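Long-range contact in Sodium/sialic acid symporter SiaT (Proteus mirabilis, PDB 5NV9), which couples the inward flow of sodium ions to the uptake of the sialic acid N-acetylneuraminic acid across the inner membrane: residues R44-T57 with E176-S190. Residues are numbered along the deposited sequence; the frame is centred on the assembly and turned at random.
Sequences RVPGWAAGVSVFAT and EGVIWTDVIQGLLLS. With NA (sodium ion), chain C; NA (sodium ion), chain B.
A56 and G186 mark the tightest point of this crossing, where helix 47-57 and helix 176-190 pass at 69° with their axes 7.9 Å apart. Glycine suits the place because it has no side chain, which lets A56 CB settle 3.8 Å from G186 CA and against the carbonyl oxygen of D182. V52 lies over the backbone of V183, its CG1 set anti to the backbone N and aimed at the partner helix.

One turn back, small polar groups serve the ion. S53 OG donates to D182 OD2 at 2.7 Å, meeting the anti lone pair of that oxygen, away from the other oxygen; both oxygens chelate the sodium. S342, S345 and S346 complete that site, and T57, bonded to S346, adds a second-shell link. Between the two-oxygen grip on sodium and the S53 bond, the D182 carboxylate has little freedom to turn.

Towards the cytoplasmic end the packing opens to the surface at W48, with W180 partly covered; small, buried A49 lets its CB sit over the face of the W180 six-membered ring, 3.9 Å from its centroid, while an edge of W180 turns to the face of W48 in an offset edge-to-face pair with planes at 70°. Beyond, in the looser approach to the helix, exposed R44 grips E176 side-on: NE reaches OE2 at 3.0 Å and NH2 reaches OE1 at 2.8 Å. D37 and R31 extend this pair into a charged network.

At the other end F55 joins the sialic acid pocket, and the carbonyl oxygen of A56 binds the second sodium with L59, A339, S342 and S343. Such pairing of the broken first core helix with a long neighbour, beside Na2 and Na3, belongs to the LeuT fold of sodium:solute symporters.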
ATOM      1  N   ARG A  44      -6.219  20.056   9.459  1.00 30.66           N
ATOM      2  CA  ARG A  44      -7.429  20.436   8.669  1.00 30.99           C
ATOM      3  C   ARG A  44      -8.185  19.272   7.953  1.00 28.42           C
ATOM      4  O   ARG A  44      -9.160  19.508   7.245  1.00 30.26           O
ATOM      5  CB  ARG A  44      -7.093  21.487   7.604  1.00 30.34           C
ATOM      6  CG  ARG A  44      -6.776  22.866   8.141  1.00 32.30           C
ATOM      7  CD  ARG A  44      -6.324  23.788   7.023  1.00 32.42           C
ATOM      8  NE  ARG A  44      -5.041  23.392   6.449  1.00 33.56           N
ATOM      9  CZ  ARG A  44      -3.851  23.787   6.882  1.00 34.47           C
ATOM     10  NH1 ARG A  44      -3.735  24.624   7.923  1.00 33.83           N
ATOM     11  NH2 ARG A  44      -2.754  23.352   6.265  1.00 35.05           N
ATOM     12  N   VAL A  45      -7.757  18.026   8.110  1.00 24.40           N
ATOM     13  CA  VAL A  45      -8.387  16.937   7.399  1.00 21.53           C
ATOM     14  C   VAL A  45      -9.470  16.309   8.255  1.00 22.25           C
ATOM     15  O   VAL A  45      -9.249  15.944   9.385  1.00 23.42           O
ATOM     16  CB  VAL A  45      -7.328  15.942   6.981  1.00 20.16           C
ATOM     17  CG1 VAL A  45      -7.934  14.771   6.224  1.00 18.83           C
ATOM     18  CG2 VAL A  45      -6.302  16.702   6.144  1.00 20.09           C
ATOM     19  N   PRO A  46     -10.678  16.200   7.734  1.00 22.27           N
ATOM     20  CA  PRO A  46     -11.594  15.369   8.558  1.00 22.83           C
ATOM     21  C   PRO A  46     -11.330  13.898   8.489  1.00 23.86           C
ATOM     22  O   PRO A  46     -10.692  13.398   7.513  1.00 24.29           O
ATOM     23  CB  PRO A  46     -12.980  15.592   7.904  1.00 25.36           C
ATOM     24  CG  PRO A  46     -12.681  16.068   6.530  1.00 25.31           C
ATOM     25  CD  PRO A  46     -11.316  16.730   6.530  1.00 23.03           C
ATOM     26  N   GLY A  47     -11.904  13.187   9.470  1.00 22.43           N
ATOM     27  CA  GLY A  47     -11.735  11.770   9.617  1.00 21.79           C
ATOM     28  C   GLY A  47     -12.149  10.974   8.417  1.00 22.31           C
ATOM     29  O   GLY A  47     -11.404  10.126   7.955  1.00 22.67           O
ATOM     30  N   TRP A  48     -13.353  11.217   7.914  1.00 21.64           N
ATOM     31  CA  TRP A  48     -13.822  10.455   6.770  1.00 20.64           C
ATOM     32  C   TRP A  48     -12.849  10.566   5.616  1.00 20.99           C
ATOM     33  O   TRP A  48     -12.586   9.584   4.968  1.00 21.15           O
ATOM     34  CB  TRP A  48     -15.221  10.861   6.349  1.00 21.77           C
ATOM     35  CG  TRP A  48     -15.357  12.211   5.629  1.00 22.77           C
ATOM     36  CD1 TRP A  48     -15.674  13.412   6.187  1.00 23.92           C
ATOM     37  CD2 TRP A  48     -15.242  12.426   4.221  1.00 23.63           C
ATOM     38  NE1 TRP A  48     -15.710  14.402   5.202  1.00 25.77           N
ATOM     39  CE2 TRP A  48     -15.465  13.812   3.984  1.00 26.46           C
ATOM     40  CE3 TRP A  48     -14.972  11.576   3.128  1.00 24.23           C
ATOM     41  CZ2 TRP A  48     -15.402  14.382   2.696  1.00 26.88           C
ATOM     42  CZ3 TRP A  48     -14.916  12.157   1.838  1.00 26.48           C
ATOM     43  CH2 TRP A  48     -15.116  13.548   1.645  1.00 25.64           C
ATOM     44  N   ALA A  49     -12.332  11.768   5.324  1.00 22.51           N
ATOM     45  CA  ALA A  49     -11.388  11.947   4.201  1.00 20.01           C
ATOM     46  C   ALA A  49     -10.026  11.203   4.397  1.00 20.70           C
ATOM     47  O   ALA A  49      -9.431  10.537   3.443  1.00 19.53           O
ATOM     48  CB  ALA A  49     -11.141  13.436   3.990  1.00 20.89           C
ATOM     49  N   ALA A  50      -9.508  11.325   5.606  1.00 20.54           N
ATOM     50  CA  ALA A  50      -8.275  10.571   5.975  1.00 20.59           C
ATOM     51  C   ALA A  50      -8.504   9.055   5.870  1.00 18.59           C
ATOM     52  O   ALA A  50      -7.629   8.328   5.437  1.00 19.72           O
ATOM     53  CB  ALA A  50      -7.790  10.961   7.346  1.00 19.63           C
ATOM     54  N   GLY A  51      -9.691   8.584   6.205  1.00 19.87           N
ATOM     55  CA  GLY A  51      -9.996   7.140   6.109  1.00 20.23           C
ATOM     56  C   GLY A  51     -10.110   6.596   4.706  1.00 19.37           C
ATOM     57  O   GLY A  51      -9.659   5.499   4.428  1.00 21.31           O
ATOM     58  N   VAL A  52     -10.720   7.370   3.801  1.00 20.26           N
ATOM     59  CA  VAL A  52     -10.684   7.032   2.376  1.00 18.78           C
ATOM     60  C   VAL A  52      -9.238   7.075   1.797  1.00 19.21           C
ATOM     61  O   VAL A  52      -8.839   6.325   0.865  1.00 20.54           O
ATOM     62  CB  VAL A  52     -11.621   7.961   1.518  1.00 17.17           C
ATOM     63  CG1 VAL A  52     -11.576   7.482   0.058  1.00 17.20           C
ATOM     64  CG2 VAL A  52     -13.086   7.862   2.040  1.00 18.36           C
ATOM     65  N   SER A  53      -8.484   8.006   2.285  1.00 19.74           N
ATOM     66  CA  SER A  53      -7.090   8.166   1.859  1.00 23.57           C
ATOM     67  C   SER A  53      -6.218   6.969   2.300  1.00 21.42           C
ATOM     68  O   SER A  53      -5.277   6.587   1.573  1.00 18.65           O
ATOM     69  CB  SER A  53      -6.485   9.475   2.438  1.00 24.21           C
ATOM     70  OG  SER A  53      -5.115   9.578   2.058  1.00 30.78           O
ATOM     71  N   VAL A  54      -6.548   6.395   3.462  1.00 19.40           N
ATOM     72  CA  VAL A  54      -5.806   5.212   3.990  1.00 20.29           C
ATOM     73  C   VAL A  54      -6.110   4.042   3.052  1.00 19.63           C
ATOM     74  O   VAL A  54      -5.227   3.364   2.639  1.00 17.33           O
ATOM     75  CB  VAL A  54      -6.266   4.785   5.426  1.00 19.75           C
ATOM     76  CG1 VAL A  54      -5.762   3.391   5.755  1.00 20.17           C
ATOM     77  CG2 VAL A  54      -5.817   5.745   6.493  1.00 21.65           C
ATOM     78  N   PHE A  55      -7.393   3.832   2.720  1.00 21.39           N
ATOM     79  CA  PHE A  55      -7.820   2.746   1.794  1.00 22.01           C
ATOM     80  C   PHE A  55      -7.136   2.900   0.432  1.00 21.98           C
ATOM     81  O   PHE A  55      -6.610   1.927  -0.111  1.00 20.50           O
ATOM     82  CB  PHE A  55      -9.360   2.694   1.682  1.00 22.10           C
ATOM     83  CG  PHE A  55      -9.899   1.614   0.757  1.00 24.29           C
ATOM     84  CD1 PHE A  55      -9.840   0.290   1.129  1.00 21.61           C
ATOM     85  CD2 PHE A  55     -10.512   1.941  -0.470  1.00 23.78           C
ATOM     86  CE1 PHE A  55     -10.332  -0.699   0.304  1.00 22.77           C
ATOM     87  CE2 PHE A  55     -11.003   0.951  -1.296  1.00 21.65           C
ATOM     88  CZ  PHE A  55     -10.924  -0.367  -0.903  1.00 22.88           C
ATOM     89  N   ALA A  56      -7.105   4.127  -0.105  1.00 22.56           N
ATOM     90  CA  ALA A  56      -6.550   4.381  -1.457  1.00 21.41           C
ATOM     91  C   ALA A  56      -5.013   4.303  -1.470  1.00 20.79           C
ATOM     92  O   ALA A  56      -4.439   3.880  -2.451  1.00 22.58           O
ATOM     93  CB  ALA A  56      -7.010   5.713  -2.016  1.00 21.47           C
ATOM     94  N   THR A  57      -4.384   4.673  -0.379  1.00 23.39           N
ATOM     95  CA  THR A  57      -2.921   4.505  -0.145  1.00 22.15           C
ATOM     96  C   THR A  57      -2.586   3.002  -0.190  1.00 21.16           C
ATOM     97  O   THR A  57      -1.692   2.627  -0.884  1.00 21.29           O
ATOM     98  CB  THR A  57      -2.483   5.168   1.204  1.00 20.07           C
ATOM     99  OG1 THR A  57      -2.632   6.596   1.139  1.00 19.05           O
ATOM    100  CG2 THR A  57      -0.983   4.844   1.643  1.00 18.08           C
ATOM    101  N   GLU A 176      -2.250  17.434   2.154  1.00 21.56           N
ATOM    102  CA  GLU A 176      -3.683  17.727   1.892  1.00 23.62           C
ATOM    103  C   GLU A 176      -4.119  17.458   0.444  1.00 21.18           C
ATOM    104  O   GLU A 176      -5.147  16.838   0.190  1.00 19.12           O
ATOM    105  CB  GLU A 176      -4.068  19.126   2.324  1.00 25.44           C
ATOM    106  CG  GLU A 176      -4.264  19.214   3.828  1.00 26.99           C
ATOM    107  CD  GLU A 176      -4.325  20.657   4.296  1.00 31.04           C
ATOM    108  OE1 GLU A 176      -3.246  21.246   4.423  1.00 30.55           O
ATOM    109  OE2 GLU A 176      -5.450  21.176   4.490  1.00 32.23           O
ATOM    110  N   GLY A 177      -3.303  17.898  -0.493  1.00 17.97           N
ATOM    111  CA  GLY A 177      -3.548  17.547  -1.850  1.00 21.55           C
ATOM    112  C   GLY A 177      -3.437  16.077  -2.184  1.00 19.75           C
ATOM    113  O   GLY A 177      -4.138  15.591  -3.064  1.00 19.66           O
ATOM    114  N   VAL A 178      -2.576  15.366  -1.453  1.00 18.74           N
ATOM    115  CA  VAL A 178      -2.424  13.955  -1.614  1.00 17.24           C
ATOM    116  C   VAL A 178      -3.676  13.249  -1.059  1.00 19.49           C
ATOM    117  O   VAL A 178      -4.188  12.285  -1.638  1.00 18.64           O
ATOM    118  CB  VAL A 178      -1.179  13.454  -0.856  1.00 16.16           C
ATOM    119  CG1 VAL A 178      -1.202  11.974  -0.819  1.00 16.17           C
ATOM    120  CG2 VAL A 178       0.085  13.885  -1.574  1.00 16.12           C
ATOM    121  N   ILE A 179      -4.175  13.747   0.064  1.00 17.32           N
ATOM    122  CA  ILE A 179      -5.338  13.132   0.683  1.00 19.08           C
ATOM    123  C   ILE A 179      -6.609  13.408  -0.157  1.00 20.00           C
ATOM    124  O   ILE A 179      -7.398  12.509  -0.466  1.00 21.60           O
ATOM    125  CB  ILE A 179      -5.480  13.640   2.088  1.00 17.22           C
ATOM    126  CG1 ILE A 179      -4.460  12.920   2.980  1.00 20.42           C
ATOM    127  CG2 ILE A 179      -6.918  13.457   2.601  1.00 18.75           C
ATOM    128  CD1 ILE A 179      -4.354  13.538   4.372  1.00 19.55           C
ATOM    129  N   TRP A 180      -6.789  14.634  -0.579  1.00 20.32           N
ATOM    130  CA  TRP A 180      -8.014  14.937  -1.360  1.00 20.09           C
ATOM    131  C   TRP A 180      -8.049  14.326  -2.776  1.00 21.20           C
ATOM    132  O   TRP A 180      -9.109  13.821  -3.163  1.00 25.47           O
ATOM    133  CB  TRP A 180      -8.283  16.402  -1.342  1.00 20.33           C
ATOM    134  CG  TRP A 180      -8.749  16.905  -0.003  1.00 20.70           C
ATOM    135  CD1 TRP A 180      -8.072  17.763   0.797  1.00 20.64           C
ATOM    136  CD2 TRP A 180      -9.976  16.602   0.694  1.00 20.43           C
ATOM    137  NE1 TRP A 180      -8.768  18.006   1.935  1.00 21.32           N
ATOM    138  CE2 TRP A 180      -9.941  17.317   1.906  1.00 20.53           C
ATOM    139  CE3 TRP A 180     -11.094  15.828   0.406  1.00 20.06           C
ATOM    140  CZ2 TRP A 180     -10.963  17.268   2.830  1.00 21.61           C
ATOM    141  CZ3 TRP A 180     -12.106  15.791   1.314  1.00 19.95           C
ATOM    142  CH2 TRP A 180     -12.056  16.514   2.490  1.00 21.26           C
ATOM    143  N   THR A 181      -6.920  14.268  -3.487  1.00 20.43           N
ATOM    144  CA  THR A 181      -6.794  13.357  -4.622  1.00 22.75           C
ATOM    145  C   THR A 181      -7.074  11.858  -4.336  1.00 23.17           C
ATOM    146  O   THR A 181      -7.717  11.179  -5.163  1.00 20.56           O
ATOM    147  CB  THR A 181      -5.435  13.476  -5.370  1.00 22.38           C
ATOM    148  OG1 THR A 181      -4.366  13.223  -4.475  1.00 20.39           O
ATOM    149  CG2 THR A 181      -5.269  14.870  -6.001  1.00 23.74           C
ATOM    150  N   ASP A 182      -6.544  11.350  -3.208  1.00 24.42           N
ATOM    151  CA  ASP A 182      -6.822  10.002  -2.737  1.00 22.21           C
ATOM    152  C   ASP A 182      -8.311   9.735  -2.541  1.00 20.61           C
ATOM    153  O   ASP A 182      -8.748   8.629  -2.805  1.00 17.76           O
ATOM    154  CB  ASP A 182      -6.151   9.620  -1.394  1.00 20.78           C
ATOM    155  CG  ASP A 182      -4.681   9.332  -1.496  1.00 23.01           C
ATOM    156  OD1 ASP A 182      -4.146   9.221  -2.610  1.00 19.51           O
ATOM    157  OD2 ASP A 182      -4.010   9.237  -0.404  1.00 21.08           O
ATOM    158  N   VAL A 183      -9.067  10.725  -2.079  1.00 21.15           N
ATOM    159  CA  VAL A 183     -10.500  10.566  -1.812  1.00 21.01           C
ATOM    160  C   VAL A 183     -11.207  10.350  -3.125  1.00 21.00           C
ATOM    161  O   VAL A 183     -12.076   9.462  -3.254  1.00 19.42           O
ATOM    162  CB  VAL A 183     -11.110  11.782  -1.067  1.00 23.12           C
ATOM    163  CG1 VAL A 183     -12.639  11.735  -0.986  1.00 24.74           C
ATOM    164  CG2 VAL A 183     -10.526  11.926   0.327  1.00 22.57           C
ATOM    165  N   ILE A 184     -10.815  11.120  -4.126  1.00 21.71           N
ATOM    166  CA  ILE A 184     -11.459  11.027  -5.446  1.00 19.75           C
ATOM    167  C   ILE A 184     -11.034   9.687  -6.057  1.00 20.62           C
ATOM    168  O   ILE A 184     -11.846   8.971  -6.661  1.00 23.01           O
ATOM    169  CB  ILE A 184     -11.021  12.189  -6.388  1.00 21.55           C
ATOM    170  CG1 ILE A 184     -11.479  13.557  -5.841  1.00 23.33           C
ATOM    171  CG2 ILE A 184     -11.540  11.970  -7.822  1.00 19.83           C
ATOM    172  CD1 ILE A 184     -10.699  14.727  -6.437  1.00 24.05           C
ATOM    173  N   GLN A 185      -9.736   9.374  -5.927  1.00 22.90           N
ATOM    174  CA  GLN A 185      -9.200   8.170  -6.570  1.00 22.60           C
ATOM    175  C   GLN A 185      -9.713   6.956  -5.876  1.00 21.04           C
ATOM    176  O   GLN A 185      -9.994   5.993  -6.540  1.00 21.65           O
ATOM    177  CB  GLN A 185      -7.679   8.162  -6.596  1.00 20.86           C
ATOM    178  CG  GLN A 185      -7.118   9.275  -7.458  1.00 18.99           C
ATOM    179  CD  GLN A 185      -5.715   9.612  -7.135  1.00 20.87           C
ATOM    180  OE1 GLN A 185      -5.261   9.456  -5.979  1.00 17.93           O
ATOM    181  NE2 GLN A 185      -4.949   9.973  -8.194  1.00 20.48           N
ATOM    182  N   GLY A 186      -9.851   7.030  -4.551  1.00 22.35           N
ATOM    183  CA  GLY A 186     -10.402   5.948  -3.748  1.00 23.22           C
ATOM    184  C   GLY A 186     -11.838   5.576  -4.100  1.00 24.62           C
ATOM    185  O   GLY A 186     -12.231   4.381  -4.165  1.00 23.96           O
ATOM    186  N   LEU A 187     -12.621   6.606  -4.334  1.00 24.26           N
ATOM    187  CA  LEU A 187     -14.016   6.400  -4.629  1.00 24.25           C
ATOM    188  C   LEU A 187     -14.153   6.016  -6.094  1.00 22.15           C
ATOM    189  O   LEU A 187     -15.026   5.268  -6.430  1.00 19.90           O
ATOM    190  CB  LEU A 187     -14.842   7.618  -4.259  1.00 23.61           C
ATOM    191  CG  LEU A 187     -14.753   7.939  -2.780  1.00 25.03           C
ATOM    192  CD1 LEU A 187     -15.394   9.273  -2.499  1.00 25.71           C
ATOM    193  CD2 LEU A 187     -15.407   6.871  -1.924  1.00 25.51           C
ATOM    194  N   LEU A 188     -13.266   6.506  -6.945  1.00 22.77           N
ATOM    195  CA  LEU A 188     -13.277   6.155  -8.360  1.00 24.23           C
ATOM    196  C   LEU A 188     -12.920   4.688  -8.602  1.00 22.01           C
ATOM    197  O   LEU A 188     -13.560   4.033  -9.363  1.00 24.65           O
ATOM    198  CB  LEU A 188     -12.303   7.106  -9.141  1.00 25.14           C
ATOM    199  CG  LEU A 188     -12.180   6.859 -10.642  1.00 27.03           C
ATOM    200  CD1 LEU A 188     -13.565   7.018 -11.306  1.00 28.47           C
ATOM    201  CD2 LEU A 188     -11.193   7.817 -11.311  1.00 27.58           C
ATOM    202  N   LEU A 189     -11.872   4.173  -7.960  1.00 21.97           N
ATOM    203  CA  LEU A 189     -11.526   2.786  -8.111  1.00 20.87           C
ATOM    204  C   LEU A 189     -12.596   1.886  -7.501  1.00 21.16           C
ATOM    205  O   LEU A 189     -12.848   0.814  -8.027  1.00 21.60           O
ATOM    206  CB  LEU A 189     -10.117   2.483  -7.567  1.00 20.66           C
ATOM    207  CG  LEU A 189      -9.930   2.512  -6.060  1.00 19.87           C
ATOM    208  CD1 LEU A 189     -10.420   1.162  -5.453  1.00 21.92           C
ATOM    209  CD2 LEU A 189      -8.524   2.792  -5.648  1.00 20.70           C
ATOM    210  N   SER A 190     -13.229   2.321  -6.416  1.00 21.43           N
ATOM    211  CA  SER A 190     -14.319   1.544  -5.751  1.00 21.80           C
ATOM    212  C   SER A 190     -15.550   1.422  -6.639  1.00 25.11           C
ATOM    213  O   SER A 190     -16.034   0.336  -6.887  1.00 26.19           O
ATOM    214  CB  SER A 190     -14.682   2.183  -4.412  1.00 22.19           C
ATOM    215  OG  SER A 190     -13.625   2.074  -3.466  1.00 22.50           O
TER
HETATM  216 NA    NA C 502      -2.157   9.050  -1.811  1.00 38.95          NA
HETATM  217 NA    NA B 501      -3.867   3.308  -4.441  1.00 19.19          NA